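Local coordinates for putative immunoglobulin-blocking virulence protein (Mycoplasma mycoides subsp. capri, PDB 7ADK) that probably acts as a virulence factor that blocks host immunoglobulins, and is assembled here with a partner lipoprotein, at residues 165-170 with 582-587; 418-423 with 450-455; 502-507 with 526-531; 533-538 with 545-550; 552-557 with 571-576. One frame throughout, in Å; residues are numbered along the deposited sequence.

Contact 1: residues 165-170 with 582-587; sequences KPYQNH and NEPFFQ
Asparagine side chains bonded to backbone carbonyls join two irregular loops here, far apart in the sequence: Y167 and N169 lie in the loop ahead of strand 174-178, N582 to Q587 in the one that follows helix 567-579. The principle at work is reciprocity, since each loop lends the other an amide. N582 ND2 gives a hydrogen bond to Y167 O at 2.8 Å, the acceptor lying in the plane of the amide although the donor stands well above the carbonyl plane. In return N169 ND2 reaches N582 O, also at 2.8 Å, in a nearly straight bond (172°) that runs almost along the C=O axis. N582 spends its amide nitrogen twice, because ND2 also bonds to D597, which further takes the backbone N-H of N169 and of H170.

Y167 supplies the apolar part. With CG anti to the backbone N (chi1 -171°), its ring reaches the second loop, where E583 CB stands over one face, toward the rim, and E583 CG comes 3.7 Å from Y167 CG. The carboxylate of E583 continues to a salt bridge with R580. Neighbouring helix 339-351 holds the phenol end, the hydroxyl being bonded to D347. At that same end the P584 and Y167 side chains cross at about a right angle, with P584 CD 3.6 Å from Y167 CZ.

Contact 2: residues 418-423 with 450-455; sequences VLDLDV and RIKNMG
L421 and I451 sit side by side on parallel strands 415-422 and 448-454, the two strands of a beta-alpha-beta unit whose helix 426-442 packs over the same face. This is the tight half of the contact: L421 CD1 meets I451 CD1 at 3.8 Å, and V423 CG2 rests 3.7 Å from I451 CG2, with S432, I436 and Y429 of the helix touching L421 and V423. The backbones are stitched in the usual parallel fashion, R450 N to L419 O (2.8 Å), L421 N back to R450 O (2.9 Å) and K452 N to L421 O (2.9 Å). A more bent bond, 135° at the hydrogen, closes the row from V423 N to K452 O, where D422 centres an inverse gamma turn.

On the other face D420, D422 and K452 are partly exposed, while R450 beside them is buried, its CD 3.8 Å from V418 CG1. K452 CD passes 3.7 Å from D420 OD1 while its bent chain carries the amine away, to a cation-pi contact with F480. N453 ND2 bonds to D422 OD1 at 2.8 Å, from above the carboxylate plane, and S424 bonds to the same oxygen. D420 and R450 turn instead to R397 and E478, so charge pairing on this face ties the pair to neighbouring strands more than to each other.

Contact 3: residues 502-507 with 526-531; sequences LSLYTS and TWINTI
L502 carries the backbone bonding of this contact, gripping the loop 526-531 with both its N-H and its carbonyl. L502 N donates to W527 O at 3.1 Å, and N529 N donates to L502 O at 2.8 Å, the latter almost straight (172°). I528 lies between the two bonds, and its CA hydrogen adds a CA-H...O contact to L502 O, CA to O 3.4 Å. One residue bonded to both neighbours of its opposite number is the pattern of a parallel bridge, here a single one, after which the loop turns off.

The bridge involves L502, on strand 502-506 of the mixed sheet. That strand runs parallel to strand 473-481 on one flank and pairs antiparallel with strand 547-548 further along, so the loop adds a short backbone link to a strand already well engaged.

Polar side chains meet one residue on. A chi1 of -171° swings the N529 amide out beside its own carbonyl carbon, toward the strand, and ND2 gives a hydrogen bond to S503 OG at 3.2 Å that lies close to the amide plane. The amide stands steeply, 79°, to the ring of Y505. The second shell is shared: D532 bonds to both N529 ND2 and Y505 OH, R362 also reaches the phenol, and E501 bonds to S503 OG.

Apolar packing is light across the pair. I528 CG2 approaches L504 CG to 4.3 Å, and I528 CG1 comes 4.4 Å from L502 CD2, while L522 and L477 touch L502 from elsewhere.

Contact 4: residues 533-538 with 545-550; sequences YNVSAE and ITTRIT
N534 and T547 make the closest meeting: N534 N donates to T547 OG1 at 3.0 Å, in a nearly straight bond (N-H...O 173°). A chi1 of 179° in T547 sets the hydroxyl on the side facing the loop; it passes its own proton on, weakly, to R548 O at 3.3 Å. The same residue offers its methyl to V535, T547 CG2 standing 3.9 Å from V535 CG1 as the two side chains meet at about a right angle. N534 ND2 adds a weak bond to T546 O, 3.5 Å long, and is held more strongly by R362 O.

The setting is the rim of the mixed sheet, where short strand 547-548 runs antiparallel to strand 502-506 and the loop that precedes it in the chain doubles back along its outer side.

Y533 sits on the solvent side of this arrangement. Its CD1 lies 3.7 Å above the centre of the R548 guanidinium, the ring tilted 38° to that group. Further out, R548 is positioned by a bond from NE to T530 O and a backbone bond to D532. I367 of helix 364-369 packs against both N534 and T546, and T546 OG1 is bonded to S507.

Contact 5: residues 552-557 with 571-576; sequences NTLAFD and DGLRMV
L554 and F556, two residues apart along strand 553-555 and its continuation, both face helix 567-579, where G572, L573 and V576 receive them. The example shows a contact made by packing, side chain on side chain and ring edge on helix backbone.

Aliphatic contacts come first. L554 reaches toward V576 tip to tip, its CD2 3.9 Å from V576 CG2. The other methyl of the leucine, L554 CD1, lies 4.0 Å from L573 CD1, where the two side chains cross at a slant. One turn separates L573 from V576 on the helix, so the branched end of L554 spans both.

The aromatic contact is made by the rim of the ring. Having CG anti to the carbonyl carbon (chi1 -65°) directs the F556 ring to the helix backbone; its CZ meets L573 N at 4.0 Å and G572 C at 4.1 Å, both near the plane of the ring. G572, without a side chain, presents its main chain directly. F556 CE2 lies 4.2 Å from L573 CD1, the phenylalanine and leucine crossing at about a right angle.

Further residues extend the same core: L609 touches both F556 and L573, and Y517 packs on L554 and V576. Elsewhere on the helix, D571 and R574 form salt bridges with R158 and D155. Helix 567-579 thus covers a parallel sheet between strand 553-555 and its neighbour 608-610, the arrangement of a beta-alpha-beta crossover.

The contacts trace a path from one sheet to another. Contacts 2, 3 and 4 all reach the mixed sheet, contact 2 about 15 Å from contact 3 and contact 4 about 12 Å from it, centre to centre. Contact 5 belongs to the parallel sheet, its centre about 26 Å from that of contact 2. Contacts 2, 3, 4 and 5 follow one another along the chain, whereas contact 1 joins residues more than 400 positions apart and spans them all. It also touches both groups: F585 and F586 pack on I528 of contact 3, and F586 on M575 and V576 of contact 5. Segment 582-587 thus lies between the two sheet regions, and the early loop 165-170 is bonded to it, Y167 also packing on W527 of contact 3.

Contact 1: residues 165-170 with 582-587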
# COMPACT_ATOMS: atom_id res chain seq x y z
N LYS A 165 37.07 18.25 14.36
CA LYS A 165 37.97 17.14 14.68
C LYS A 165 37.95 16.12 13.53
O LYS A 165 36.86 15.73 13.13
CB LYS A 165 37.46 16.52 16.00
CG LYS A 165 38.09 15.18 16.40
CD LYS A 165 37.59 14.80 17.80
CE LYS A 165 38.02 13.38 18.19
NZ LYS A 165 37.63 13.06 19.58
N PRO A 166 39.08 15.67 12.98
CA PRO A 166 39.10 14.65 11.94
C PRO A 166 38.72 13.28 12.51
O PRO A 166 39.39 12.73 13.38
CB PRO A 166 40.51 14.68 11.36
CG PRO A 166 41.36 15.19 12.52
CD PRO A 166 40.43 16.13 13.27
N TYR A 167 37.64 12.69 12.00
CA TYR A 167 37.21 11.35 12.37
C TYR A 167 38.21 10.28 11.88
O TYR A 167 38.82 10.45 10.83
CB TYR A 167 35.81 11.12 11.81
CG TYR A 167 35.11 9.86 12.27
CD1 TYR A 167 35.30 8.64 11.60
CD2 TYR A 167 34.24 9.92 13.36
CE1 TYR A 167 34.63 7.48 12.04
CE2 TYR A 167 33.56 8.77 13.81
CZ TYR A 167 33.76 7.54 13.14
OH TYR A 167 33.10 6.43 13.56
N GLN A 168 38.37 9.16 12.60
CA GLN A 168 39.05 7.97 12.08
C GLN A 168 38.33 6.66 12.43
O GLN A 168 37.88 6.45 13.56
CB GLN A 168 40.54 7.99 12.43
CG GLN A 168 41.23 6.68 12.08
CD GLN A 168 42.73 6.78 11.88
OE1 GLN A 168 43.28 7.80 11.54
NE2 GLN A 168 43.42 5.69 11.99
N ASN A 169 38.20 5.78 11.43
CA ASN A 169 37.45 4.54 11.47
C ASN A 169 38.27 3.37 12.05
O ASN A 169 37.86 2.77 13.03
CB ASN A 169 36.91 4.28 10.06
CG ASN A 169 35.59 3.52 10.09
OD1 ASN A 169 35.46 2.48 10.71
ND2 ASN A 169 34.56 4.03 9.47
N HIS A 170 39.46 3.07 11.50
CA HIS A 170 40.35 2.05 12.08
C HIS A 170 41.15 2.64 13.25
O HIS A 170 42.23 3.19 13.10
CB HIS A 170 41.23 1.36 11.04
CG HIS A 170 40.51 0.34 10.19
ND1 HIS A 170 39.22 -0.16 10.39
CD2 HIS A 170 41.08 -0.34 9.16
CE1 HIS A 170 39.02 -1.09 9.45
NE2 HIS A 170 40.12 -1.22 8.69
N ASN A 582 35.23 8.68 5.31
CA ASN A 582 35.65 7.67 6.28
C ASN A 582 34.70 7.55 7.49
O ASN A 582 34.80 6.58 8.23
CB ASN A 582 37.12 7.90 6.65
CG ASN A 582 37.35 9.07 7.56
OD1 ASN A 582 36.82 10.15 7.38
ND2 ASN A 582 38.14 8.87 8.58
N GLU A 583 33.77 8.48 7.68
CA GLU A 583 32.73 8.43 8.71
C GLU A 583 31.56 7.51 8.31
O GLU A 583 31.14 7.55 7.15
CB GLU A 583 32.13 9.81 8.97
CG GLU A 583 33.13 10.93 9.28
CD GLU A 583 32.45 12.30 9.43
OE1 GLU A 583 31.28 12.35 9.90
OE2 GLU A 583 33.06 13.34 9.13
N PRO A 584 30.93 6.77 9.24
CA PRO A 584 29.87 5.81 8.90
C PRO A 584 28.61 6.39 8.25
O PRO A 584 27.98 5.72 7.43
CB PRO A 584 29.50 5.15 10.21
CG PRO A 584 30.72 5.32 11.10
CD PRO A 584 31.31 6.64 10.63
N PHE A 585 28.19 7.61 8.59
CA PHE A 585 26.95 8.19 8.05
C PHE A 585 27.05 8.48 6.55
O PHE A 585 26.12 8.27 5.79
CB PHE A 585 26.57 9.47 8.81
CG PHE A 585 25.24 10.06 8.38
CD1 PHE A 585 25.19 11.05 7.39
CD2 PHE A 585 24.04 9.57 8.93
CE1 PHE A 585 23.96 11.55 6.96
CE2 PHE A 585 22.81 10.08 8.50
CZ PHE A 585 22.77 11.07 7.51
N PHE A 586 28.21 8.95 6.10
CA PHE A 586 28.46 9.29 4.69
C PHE A 586 28.72 8.07 3.80
O PHE A 586 28.91 8.22 2.60
CB PHE A 586 29.56 10.35 4.61
CG PHE A 586 29.15 11.64 5.28
CD1 PHE A 586 28.05 12.37 4.80
CD2 PHE A 586 29.77 12.04 6.46
CE1 PHE A 586 27.61 13.52 5.48
CE2 PHE A 586 29.32 13.17 7.15
CZ PHE A 586 28.24 13.92 6.66
N GLN A 587 28.65 6.86 4.36
CA GLN A 587 28.84 5.61 3.63
C GLN A 587 27.54 4.99 3.10
O GLN A 587 27.56 4.01 2.38
CB GLN A 587 29.61 4.62 4.49
CG GLN A 587 31.05 5.10 4.67
CD GLN A 587 31.77 4.50 5.86
OE1 GLN A 587 31.38 3.50 6.44
NE2 GLN A 587 32.87 5.07 6.26

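Contact 2: residues 418-423 with 450-455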
# COMPACT_ATOMS: atom_id res chain seq x y z
N VAL A 418 16.68 18.88 29.09
CA VAL A 418 16.21 18.36 27.80
C VAL A 418 14.79 18.85 27.55
O VAL A 418 13.94 18.73 28.42
CB VAL A 418 16.30 16.82 27.79
CG1 VAL A 418 15.79 16.21 26.48
CG2 VAL A 418 17.73 16.36 28.07
N LEU A 419 14.54 19.41 26.36
CA LEU A 419 13.23 19.88 25.92
C LEU A 419 12.64 18.90 24.90
O LEU A 419 13.25 18.66 23.85
CB LEU A 419 13.39 21.31 25.40
CG LEU A 419 12.15 21.96 24.77
CD1 LEU A 419 10.92 21.84 25.65
CD2 LEU A 419 12.40 23.42 24.53
N ASP A 420 11.46 18.37 25.21
CA ASP A 420 10.65 17.42 24.44
C ASP A 420 9.44 18.17 23.86
O ASP A 420 8.61 18.71 24.59
CB ASP A 420 10.31 16.25 25.39
CG ASP A 420 9.12 15.32 25.07
OD1 ASP A 420 8.50 15.41 24.00
OD2 ASP A 420 8.82 14.45 25.92
N LEU A 421 9.35 18.26 22.52
CA LEU A 421 8.26 18.88 21.77
C LEU A 421 7.58 17.84 20.87
O LEU A 421 8.11 17.50 19.81
CB LEU A 421 8.81 20.05 20.93
CG LEU A 421 9.14 21.31 21.74
CD1 LEU A 421 10.10 22.21 20.98
CD2 LEU A 421 7.89 22.12 22.03
N ASP A 422 6.40 17.38 21.26
CA ASP A 422 5.57 16.51 20.42
C ASP A 422 4.77 17.34 19.42
O ASP A 422 3.65 17.75 19.68
CB ASP A 422 4.65 15.64 21.29
CG ASP A 422 3.72 14.75 20.45
OD1 ASP A 422 3.96 14.56 19.23
OD2 ASP A 422 2.72 14.24 21.01
N VAL A 423 5.34 17.58 18.24
CA VAL A 423 4.74 18.45 17.21
C VAL A 423 3.61 17.77 16.43
O VAL A 423 3.05 18.38 15.52
CB VAL A 423 5.80 19.10 16.32
CG1 VAL A 423 6.59 20.13 17.13
CG2 VAL A 423 6.78 18.10 15.70
N ARG A 450 14.48 17.67 21.54
CA ARG A 450 13.86 16.49 20.91
C ARG A 450 12.57 16.92 20.23
O ARG A 450 11.63 17.31 20.91
CB ARG A 450 13.56 15.38 21.93
CG ARG A 450 14.67 15.04 22.95
CD ARG A 450 14.21 13.90 23.87
NE ARG A 450 14.35 12.62 23.20
CZ ARG A 450 13.66 11.51 23.29
NH1 ARG A 450 14.11 10.51 22.62
NH2 ARG A 450 12.58 11.36 24.00
N ILE A 451 12.50 16.85 18.90
CA ILE A 451 11.31 17.21 18.12
C ILE A 451 10.68 15.90 17.64
O ILE A 451 11.29 15.20 16.83
CB ILE A 451 11.66 18.16 16.96
CG1 ILE A 451 12.60 19.34 17.31
CG2 ILE A 451 10.38 18.67 16.31
CD1 ILE A 451 12.10 20.34 18.33
N LYS A 452 9.49 15.56 18.12
CA LYS A 452 8.86 14.25 17.92
C LYS A 452 7.67 14.31 16.98
O LYS A 452 6.89 15.25 17.05
CB LYS A 452 8.44 13.62 19.25
CG LYS A 452 9.61 13.24 20.15
CD LYS A 452 9.17 12.78 21.54
CE LYS A 452 8.40 11.48 21.59
NZ LYS A 452 9.18 10.30 21.38
N ASN A 453 7.51 13.29 16.15
CA ASN A 453 6.41 13.12 15.20
C ASN A 453 6.37 14.19 14.10
O ASN A 453 5.30 14.66 13.71
CB ASN A 453 5.07 12.96 15.95
CG ASN A 453 5.05 11.82 16.94
OD1 ASN A 453 5.38 10.69 16.62
ND2 ASN A 453 4.66 12.08 18.15
N MET A 454 7.52 14.59 13.57
CA MET A 454 7.58 15.59 12.51
C MET A 454 6.90 15.05 11.25
O MET A 454 7.32 14.03 10.72
CB MET A 454 9.03 15.95 12.18
CG MET A 454 9.80 16.52 13.35
SD MET A 454 11.56 16.68 13.00
CE MET A 454 11.59 18.22 12.06
N GLY A 455 5.86 15.72 10.76
CA GLY A 455 5.13 15.29 9.57
C GLY A 455 4.10 14.19 9.79
O GLY A 455 3.52 13.71 8.82

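Contact 3: residues 502-507 with 526-531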
# COMPACT_ATOMS: atom_id res chain seq x y z
N LEU A 502 23.85 14.91 16.00
CA LEU A 502 22.57 15.01 15.33
C LEU A 502 22.01 13.59 15.23
O LEU A 502 22.67 12.71 14.69
CB LEU A 502 22.78 15.65 13.96
CG LEU A 502 21.53 15.75 13.08
CD1 LEU A 502 20.52 16.73 13.62
CD2 LEU A 502 21.97 16.22 11.72
N SER A 503 20.79 13.37 15.70
CA SER A 503 20.11 12.09 15.55
C SER A 503 18.93 12.21 14.59
O SER A 503 17.98 12.94 14.86
CB SER A 503 19.65 11.59 16.89
OG SER A 503 20.58 10.73 17.47
N LEU A 504 19.02 11.51 13.47
CA LEU A 504 17.98 11.43 12.45
C LEU A 504 17.27 10.09 12.63
O LEU A 504 17.82 9.06 12.26
CB LEU A 504 18.58 11.65 11.05
CG LEU A 504 19.39 12.94 10.87
CD1 LEU A 504 19.77 13.12 9.41
CD2 LEU A 504 18.63 14.18 11.30
N TYR A 505 16.09 10.12 13.23
CA TYR A 505 15.35 8.95 13.72
C TYR A 505 13.97 8.86 13.08
O TYR A 505 13.37 9.87 12.73
CB TYR A 505 15.18 9.03 15.25
CG TYR A 505 16.39 8.85 16.17
CD1 TYR A 505 17.27 7.77 16.00
CD2 TYR A 505 16.53 9.68 17.29
CE1 TYR A 505 18.29 7.52 16.94
CE2 TYR A 505 17.51 9.41 18.26
CZ TYR A 505 18.39 8.33 18.09
OH TYR A 505 19.31 8.07 19.05
N THR A 506 13.40 7.66 13.01
CA THR A 506 11.96 7.45 12.74
C THR A 506 11.45 6.31 13.60
O THR A 506 12.23 5.47 14.03
CB THR A 506 11.60 7.11 11.27
OG1 THR A 506 11.92 5.79 10.93
CG2 THR A 506 12.33 7.93 10.24
N SER A 507 10.13 6.23 13.78
CA SER A 507 9.46 5.05 14.34
C SER A 507 8.72 4.24 13.27
O SER A 507 7.66 3.67 13.54
CB SER A 507 8.58 5.44 15.53
OG SER A 507 9.30 6.18 16.51
N THR A 526 29.22 17.90 13.91
CA THR A 526 30.46 17.15 14.16
C THR A 526 30.30 15.63 14.02
O THR A 526 31.24 14.98 13.58
CB THR A 526 30.98 17.50 15.56
OG1 THR A 526 31.42 18.83 15.60
CG2 THR A 526 32.13 16.64 16.08
N TRP A 527 29.14 15.07 14.38
CA TRP A 527 28.86 13.63 14.32
C TRP A 527 27.35 13.36 14.19
O TRP A 527 26.57 13.80 15.03
CB TRP A 527 29.47 12.93 15.56
CG TRP A 527 29.42 11.43 15.61
CD1 TRP A 527 30.29 10.59 15.01
CD2 TRP A 527 28.50 10.56 16.35
NE1 TRP A 527 29.98 9.28 15.32
CE2 TRP A 527 28.89 9.21 16.15
CE3 TRP A 527 27.39 10.78 17.19
CZ2 TRP A 527 28.23 8.13 16.75
CZ3 TRP A 527 26.73 9.70 17.81
CH2 TRP A 527 27.15 8.38 17.59
N ILE A 528 26.93 12.67 13.14
CA ILE A 528 25.54 12.25 12.94
C ILE A 528 25.42 10.82 13.46
O ILE A 528 26.24 9.97 13.12
CB ILE A 528 25.07 12.35 11.46
CG1 ILE A 528 25.41 13.68 10.77
CG2 ILE A 528 23.55 12.14 11.38
CD1 ILE A 528 26.76 13.73 10.09
N ASN A 529 24.43 10.55 14.30
CA ASN A 529 24.27 9.27 14.97
C ASN A 529 23.93 8.16 13.98
O ASN A 529 22.91 8.19 13.28
CB ASN A 529 23.24 9.38 16.09
CG ASN A 529 23.18 8.14 16.96
OD1 ASN A 529 24.08 7.33 17.00
ND2 ASN A 529 22.11 7.98 17.68
N THR A 530 24.82 7.18 13.95
CA THR A 530 24.89 6.04 13.02
C THR A 530 24.85 4.69 13.74
O THR A 530 24.61 3.64 13.15
CB THR A 530 26.18 6.21 12.22
OG1 THR A 530 26.23 5.30 11.15
CG2 THR A 530 27.44 6.04 13.09
N ILE A 531 25.07 4.74 15.05
CA ILE A 531 24.75 3.70 16.04
C ILE A 531 23.23 3.78 16.28
O ILE A 531 22.55 4.53 15.59
CB ILE A 531 25.66 3.94 17.27
CG1 ILE A 531 27.14 3.79 16.86
CG2 ILE A 531 25.39 3.00 18.45
CD1 ILE A 531 28.16 4.30 17.86

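Contact 4: residues 533-538 with 545-550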
# COMPACT_ATOMS: atom_id res chain seq x y z
N TYR A 533 20.99 1.63 15.46
CA TYR A 533 20.43 0.93 14.30
C TYR A 533 19.70 -0.34 14.73
O TYR A 533 20.33 -1.31 15.16
CB TYR A 533 21.58 0.63 13.34
CG TYR A 533 21.23 -0.25 12.17
CD1 TYR A 533 20.66 0.31 11.02
CD2 TYR A 533 21.53 -1.62 12.21
CE1 TYR A 533 20.45 -0.49 9.88
CE2 TYR A 533 21.32 -2.42 11.07
CZ TYR A 533 20.81 -1.85 9.90
OH TYR A 533 20.64 -2.60 8.78
N ASN A 534 18.37 -0.34 14.63
CA ASN A 534 17.49 -1.31 15.26
C ASN A 534 16.53 -1.97 14.25
O ASN A 534 15.34 -2.12 14.52
CB ASN A 534 16.80 -0.65 16.47
CG ASN A 534 17.71 -0.37 17.65
OD1 ASN A 534 18.71 -1.00 17.87
ND2 ASN A 534 17.36 0.55 18.46
N VAL A 535 17.03 -2.38 13.08
CA VAL A 535 16.22 -3.07 12.05
C VAL A 535 16.54 -4.57 12.01
O VAL A 535 17.69 -4.98 11.86
CB VAL A 535 16.31 -2.39 10.67
CG1 VAL A 535 16.14 -0.88 10.77
CG2 VAL A 535 17.60 -2.64 9.92
N SER A 536 15.51 -5.40 12.16
CA SER A 536 15.60 -6.86 11.97
C SER A 536 14.26 -7.47 11.57
O SER A 536 13.19 -6.98 11.94
CB SER A 536 16.16 -7.57 13.21
OG SER A 536 15.20 -7.74 14.23
N ALA A 537 14.32 -8.61 10.88
CA ALA A 537 13.16 -9.40 10.48
C ALA A 537 12.42 -10.06 11.66
O ALA A 537 11.28 -10.50 11.53
CB ALA A 537 13.65 -10.44 9.48
N GLU A 538 13.07 -10.15 12.82
CA GLU A 538 12.61 -10.93 13.98
C GLU A 538 11.72 -10.15 14.94
O GLU A 538 11.05 -10.75 15.79
CB GLU A 538 13.84 -11.52 14.68
CG GLU A 538 14.58 -12.52 13.77
CD GLU A 538 15.83 -13.11 14.42
OE1 GLU A 538 16.19 -14.27 14.11
OE2 GLU A 538 16.49 -12.42 15.22
N ILE A 545 8.90 0.51 16.38
CA ILE A 545 10.32 0.37 16.68
C ILE A 545 11.05 1.61 16.16
O ILE A 545 10.77 2.05 15.05
CB ILE A 545 10.90 -0.94 16.08
CG1 ILE A 545 10.21 -2.21 16.62
CG2 ILE A 545 12.41 -1.06 16.25
CD1 ILE A 545 10.38 -2.48 18.11
N THR A 546 11.96 2.16 16.94
CA THR A 546 12.69 3.39 16.60
C THR A 546 14.14 3.09 16.24
O THR A 546 14.80 2.29 16.88
CB THR A 546 12.57 4.41 17.73
OG1 THR A 546 11.20 4.68 17.97
CG2 THR A 546 13.20 5.75 17.39
N THR A 547 14.64 3.72 15.18
CA THR A 547 15.98 3.47 14.64
C THR A 547 16.52 4.69 13.90
O THR A 547 15.75 5.54 13.46
CB THR A 547 15.94 2.23 13.73
OG1 THR A 547 17.19 1.93 13.16
CG2 THR A 547 14.96 2.34 12.59
N ARG A 548 17.84 4.80 13.73
CA ARG A 548 18.43 5.77 12.81
C ARG A 548 18.07 5.46 11.35
O ARG A 548 18.00 4.30 10.96
CB ARG A 548 19.93 5.94 13.06
CG ARG A 548 20.85 4.76 12.73
CD ARG A 548 21.23 4.59 11.25
NE ARG A 548 22.40 3.73 11.11
CZ ARG A 548 22.87 3.19 10.02
NH1 ARG A 548 22.36 3.42 8.85
NH2 ARG A 548 23.87 2.37 10.08
N ILE A 549 17.86 6.50 10.54
CA ILE A 549 17.53 6.35 9.12
C ILE A 549 18.75 5.88 8.33
O ILE A 549 19.87 6.34 8.56
CB ILE A 549 16.93 7.64 8.53
CG1 ILE A 549 15.61 8.05 9.19
CG2 ILE A 549 16.66 7.53 7.04
CD1 ILE A 549 15.39 9.55 9.19
N THR A 550 18.55 4.98 7.36
CA THR A 550 19.53 4.69 6.31
C THR A 550 19.24 5.58 5.11
O THR A 550 18.13 5.59 4.58
CB THR A 550 19.47 3.22 5.87
OG1 THR A 550 19.89 2.40 6.92
CG2 THR A 550 20.40 2.90 4.70

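Contact 5: residues 552-557 with 571-576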
# COMPACT_ATOMS: atom_id res chain seq x y z
N ASN A 552 20.43 6.35 1.24
CA ASN A 552 21.15 6.09 -0.01
C ASN A 552 20.98 7.22 -1.05
O ASN A 552 21.49 7.10 -2.15
CB ASN A 552 20.77 4.69 -0.52
CG ASN A 552 21.97 3.92 -1.04
OD1 ASN A 552 22.66 4.32 -1.96
ND2 ASN A 552 22.28 2.79 -0.46
N THR A 553 20.30 8.32 -0.70
CA THR A 553 20.03 9.47 -1.59
C THR A 553 20.69 10.74 -1.08
O THR A 553 20.61 11.05 0.10
CB THR A 553 18.52 9.73 -1.74
OG1 THR A 553 17.90 8.63 -2.33
CG2 THR A 553 18.16 10.92 -2.63
N LEU A 554 21.27 11.51 -2.00
CA LEU A 554 21.60 12.92 -1.82
C LEU A 554 20.59 13.79 -2.57
O LEU A 554 20.44 13.63 -3.78
CB LEU A 554 23.03 13.19 -2.32
CG LEU A 554 24.13 12.34 -1.68
CD1 LEU A 554 25.48 12.80 -2.21
CD2 LEU A 554 24.12 12.47 -0.17
N ALA A 555 19.91 14.71 -1.89
CA ALA A 555 18.88 15.57 -2.47
C ALA A 555 19.21 17.05 -2.26
O ALA A 555 19.10 17.56 -1.15
CB ALA A 555 17.52 15.21 -1.88
N PHE A 556 19.58 17.77 -3.32
CA PHE A 556 19.87 19.20 -3.26
C PHE A 556 18.59 20.05 -3.35
O PHE A 556 17.61 19.63 -3.95
CB PHE A 556 20.91 19.54 -4.33
CG PHE A 556 22.25 18.88 -4.07
CD1 PHE A 556 23.19 19.52 -3.25
CD2 PHE A 556 22.55 17.62 -4.62
CE1 PHE A 556 24.43 18.92 -3.00
CE2 PHE A 556 23.79 17.02 -4.36
CZ PHE A 556 24.73 17.67 -3.56
N ASP A 557 18.59 21.24 -2.74
CA ASP A 557 17.44 22.14 -2.69
C ASP A 557 17.62 23.32 -3.66
O ASP A 557 18.68 23.51 -4.26
CB ASP A 557 17.15 22.55 -1.23
CG ASP A 557 15.68 22.90 -0.95
OD1 ASP A 557 14.87 23.00 -1.91
OD2 ASP A 557 15.30 23.04 0.23
N ASP A 571 30.84 20.88 -4.12
CA ASP A 571 31.22 20.87 -2.70
C ASP A 571 30.38 19.86 -1.91
O ASP A 571 30.92 18.92 -1.33
CB ASP A 571 31.04 22.27 -2.06
CG ASP A 571 32.06 23.35 -2.44
OD1 ASP A 571 33.24 23.05 -2.74
OD2 ASP A 571 31.70 24.54 -2.36
N GLY A 572 29.05 19.99 -1.94
CA GLY A 572 28.17 19.08 -1.21
C GLY A 572 28.33 17.62 -1.60
O GLY A 572 28.23 16.74 -0.75
N LEU A 573 28.61 17.34 -2.87
CA LEU A 573 28.75 16.00 -3.44
C LEU A 573 30.06 15.33 -2.98
O LEU A 573 30.04 14.20 -2.51
CB LEU A 573 28.66 16.17 -4.97
CG LEU A 573 28.32 14.94 -5.79
CD1 LEU A 573 26.89 14.53 -5.56
CD2 LEU A 573 28.45 15.24 -7.27
N ARG A 574 31.18 16.05 -3.04
CA ARG A 574 32.48 15.57 -2.57
C ARG A 574 32.56 15.46 -1.04
O ARG A 574 33.31 14.63 -0.56
CB ARG A 574 33.59 16.45 -3.17
CG ARG A 574 35.01 15.92 -2.92
CD ARG A 574 36.07 16.72 -3.68
NE ARG A 574 37.42 16.14 -3.60
CZ ARG A 574 38.26 16.18 -2.58
NH1 ARG A 574 37.92 16.68 -1.44
NH2 ARG A 574 39.47 15.75 -2.69
N MET A 575 31.76 16.22 -0.28
CA MET A 575 31.65 16.08 1.17
C MET A 575 31.37 14.64 1.57
O MET A 575 32.08 14.03 2.36
CB MET A 575 30.55 16.99 1.74
CG MET A 575 30.78 17.19 3.24
SD MET A 575 29.43 17.93 4.17
CE MET A 575 28.38 16.50 4.36
N VAL A 576 30.36 14.05 0.94
CA VAL A 576 29.95 12.67 1.17
C VAL A 576 30.90 11.68 0.51
O VAL A 576 31.37 10.74 1.13
CB VAL A 576 28.53 12.50 0.63
CG1 VAL A 576 28.02 11.11 0.92
CG2 VAL A 576 27.59 13.52 1.25